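Local coordinates for protein transcription elongation factor SPT6 (Candida glabrata, PDB 3PJP) that binds the phosphorylated C-terminal repeat domain of RNA polymerase II through its tandem SH2 domain and probably acts as a histone H3-H4 chaperone during transcription elongation, at residues Asp43-Thr48 with His84-Ile89. Sequence-based numbering, arbitrary orientation.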
loop_
_atom_site.group_PDB
_atom_site.type_symbol
_atom_site.label_atom_id
_atom_site.label_comp_id
_atom_site.label_asym_id
_atom_site.label_seq_id
_atom_site.Cartn_x
_atom_site.Cartn_y
_atom_site.Cartn_z
ATOM N N ASP A 43 -18.471 -6.962 -14.853
ATOM C CA ASP A 43 -18.755 -7.305 -13.464
ATOM C C ASP A 43 -17.606 -6.836 -12.580
ATOM O O ASP A 43 -17.377 -7.373 -11.496
ATOM C CB ASP A 43 -19.025 -8.804 -13.290
ATOM C CG ASP A 43 -17.824 -9.662 -13.624
ATOM O OD1 ASP A 43 -17.051 -9.290 -14.526
ATOM O OD2 ASP A 43 -17.661 -10.723 -12.985
ATOM N N HIS A 44 -16.887 -5.833 -13.073
ATOM C CA HIS A 44 -15.781 -5.203 -12.365
ATOM C C HIS A 44 -15.912 -3.697 -12.396
ATOM O O HIS A 44 -16.414 -3.123 -13.371
ATOM C CB HIS A 44 -14.436 -5.561 -13.009
ATOM C CG HIS A 44 -13.959 -6.941 -12.694
ATOM N ND1 HIS A 44 -13.055 -7.203 -11.689
ATOM C CD2 HIS A 44 -14.264 -8.137 -13.249
ATOM C CE1 HIS A 44 -12.821 -8.502 -11.638
ATOM N NE2 HIS A 44 -13.547 -9.093 -12.572
ATOM N N LEU A 45 -15.453 -3.061 -11.325
ATOM C CA LEU A 45 -15.228 -1.624 -11.321
ATOM C C LEU A 45 -13.827 -1.415 -10.776
ATOM O O LEU A 45 -13.145 -2.377 -10.404
ATOM C CB LEU A 45 -16.247 -0.895 -10.436
ATOM C CG LEU A 45 -17.730 -0.930 -10.805
ATOM C CD1 LEU A 45 -18.556 -0.442 -9.628
ATOM C CD2 LEU A 45 -18.021 -0.085 -12.055
ATOM N N ALA A 46 -13.382 -0.169 -10.723
ATOM C CA ALA A 46 -12.035 0.088 -10.237
ATOM C C ALA A 46 -11.941 1.400 -9.476
ATOM O O ALA A 46 -12.723 2.318 -9.698
ATOM C CB ALA A 46 -11.035 0.063 -11.398
ATOM N N ILE A 47 -10.990 1.473 -8.555
ATOM C CA ILE A 47 -10.678 2.734 -7.901
ATOM C C ILE A 47 -9.227 3.075 -8.180
ATOM O O ILE A 47 -8.349 2.233 -8.025
ATOM C CB ILE A 47 -10.919 2.681 -6.384
ATOM C CG1 ILE A 47 -12.415 2.766 -6.080
ATOM C CG2 ILE A 47 -10.197 3.819 -5.677
ATOM C CD1 ILE A 47 -12.746 2.511 -4.611
ATOM N N THR A 48 -8.978 4.303 -8.619
ATOM C CA THR A 48 -7.608 4.785 -8.729
ATOM C C THR A 48 -7.414 5.855 -7.677
ATOM O O THR A 48 -8.269 6.716 -7.507
ATOM C CB THR A 48 -7.318 5.394 -10.122
ATOM O OG1 THR A 48 -7.488 4.388 -11.126
ATOM C CG2 THR A 48 -5.906 5.945 -10.174
ATOM N N HIS A 84 -20.992 -3.942 1.016
ATOM C CA HIS A 84 -22.336 -3.756 0.476
ATOM C C HIS A 84 -22.405 -2.788 -0.692
ATOM O O HIS A 84 -23.242 -2.940 -1.590
ATOM C CB HIS A 84 -23.277 -3.239 1.565
ATOM C CG HIS A 84 -23.415 -4.162 2.729
ATOM N ND1 HIS A 84 -23.978 -5.413 2.622
ATOM C CD2 HIS A 84 -23.065 -4.012 4.028
ATOM C CE1 HIS A 84 -23.962 -6.001 3.808
ATOM N NE2 HIS A 84 -23.419 -5.168 4.678
ATOM N N ASP A 85 -21.566 -1.760 -0.663
ATOM C CA ASP A 85 -21.705 -0.682 -1.637
ATOM C C ASP A 85 -20.446 0.175 -1.701
ATOM O O ASP A 85 -19.509 -0.015 -0.915
ATOM C CB ASP A 85 -22.934 0.176 -1.302
ATOM C CG ASP A 85 -22.911 0.680 0.127
ATOM O OD1 ASP A 85 -22.001 1.467 0.449
ATOM O OD2 ASP A 85 -23.798 0.293 0.927
ATOM N N LEU A 86 -20.423 1.109 -2.648
ATOM C CA LEU A 86 -19.222 1.901 -2.884
ATOM C C LEU A 86 -18.913 2.821 -1.712
ATOM O O LEU A 86 -17.753 3.037 -1.385
ATOM C CB LEU A 86 -19.378 2.730 -4.168
ATOM C CG LEU A 86 -19.389 1.918 -5.465
ATOM C CD1 LEU A 86 -19.872 2.787 -6.622
ATOM C CD2 LEU A 86 -18.031 1.358 -5.784
ATOM N N ASP A 87 -19.936 3.382 -1.079
ATOM C CA ASP A 87 -19.662 4.271 0.043
ATOM C C ASP A 87 -19.004 3.528 1.205
ATOM O O ASP A 87 -18.162 4.083 1.910
ATOM C CB ASP A 87 -20.937 4.971 0.511
ATOM C CG ASP A 87 -21.353 6.083 -0.428
ATOM O OD1 ASP A 87 -20.464 6.808 -0.921
ATOM O OD2 ASP A 87 -22.564 6.227 -0.677
ATOM N N GLN A 88 -19.400 2.280 1.403
ATOM C CA GLN A 88 -18.809 1.469 2.470
ATOM C C GLN A 88 -17.339 1.178 2.157
ATOM O O GLN A 88 -16.493 1.175 3.064
ATOM C CB GLN A 88 -19.575 0.160 2.692
ATOM C CG GLN A 88 -19.068 -0.627 3.902
ATOM C CD GLN A 88 -19.689 -1.996 4.005
ATOM O OE1 GLN A 88 -20.433 -2.418 3.123
ATOM N NE2 GLN A 88 -19.393 -2.699 5.088
ATOM N N ILE A 89 -17.045 0.921 0.884
ATOM C CA ILE A 89 -15.657 0.725 0.436
ATOM C C ILE A 89 -14.839 1.973 0.717
ATOM O O ILE A 89 -13.732 1.891 1.216
ATOM C CB ILE A 89 -15.566 0.351 -1.058
ATOM C CG1 ILE A 89 -16.121 -1.053 -1.288
ATOM C CG2 ILE A 89 -14.111 0.432 -1.579
ATOM C CD1 ILE A 89 -16.274 -1.425 -2.737
#
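Ile47 and Ile89 share a conformation, CG1 lying beside the backbone N (chi1 -76° and -69°) and CG2 anti to it, yet each offers a different branch to the other. From the strand it is CD1, at the end of the extended CG1 arm, that reaches across, whereas the helix presents the short branch: Ile47 CD1 meets Ile89 CG2 at 3.9 Å, the two side chains running antiparallel as they overlap. A second, looser touch joins Leu45 CD1 to Leu86 CD2 at 4.3 Å. Leu45 and Ile47, two positions apart on strand 44-52, both point at the helix, while Leu86 and Ile89 fall one turn apart on it. The backbones stay well separated, with the CA atoms of Ile47 and Ile89 9.9 Å apart. Leu86 also touches Ile35, Ile61 and Leu76 of other strands; Ile47 shares the first two and Ile89 the last.

Asp85 is the N-cap, its OD1 accepting from Gln88 N at 2.9 Å, and Gln88 OE1 takes His84 N at 2.7 Å, nearly straight at the N-H (171°) but with the donor tilted from the carbonyl plane. These bonds shape only the helix start; Leu86 and Ile89 pack it against the central sheet of the first SH2 domain. With 122 Å² buried and no hydrogen bond crossing, burial of apolar surface, not directional bonding, holds these segments together.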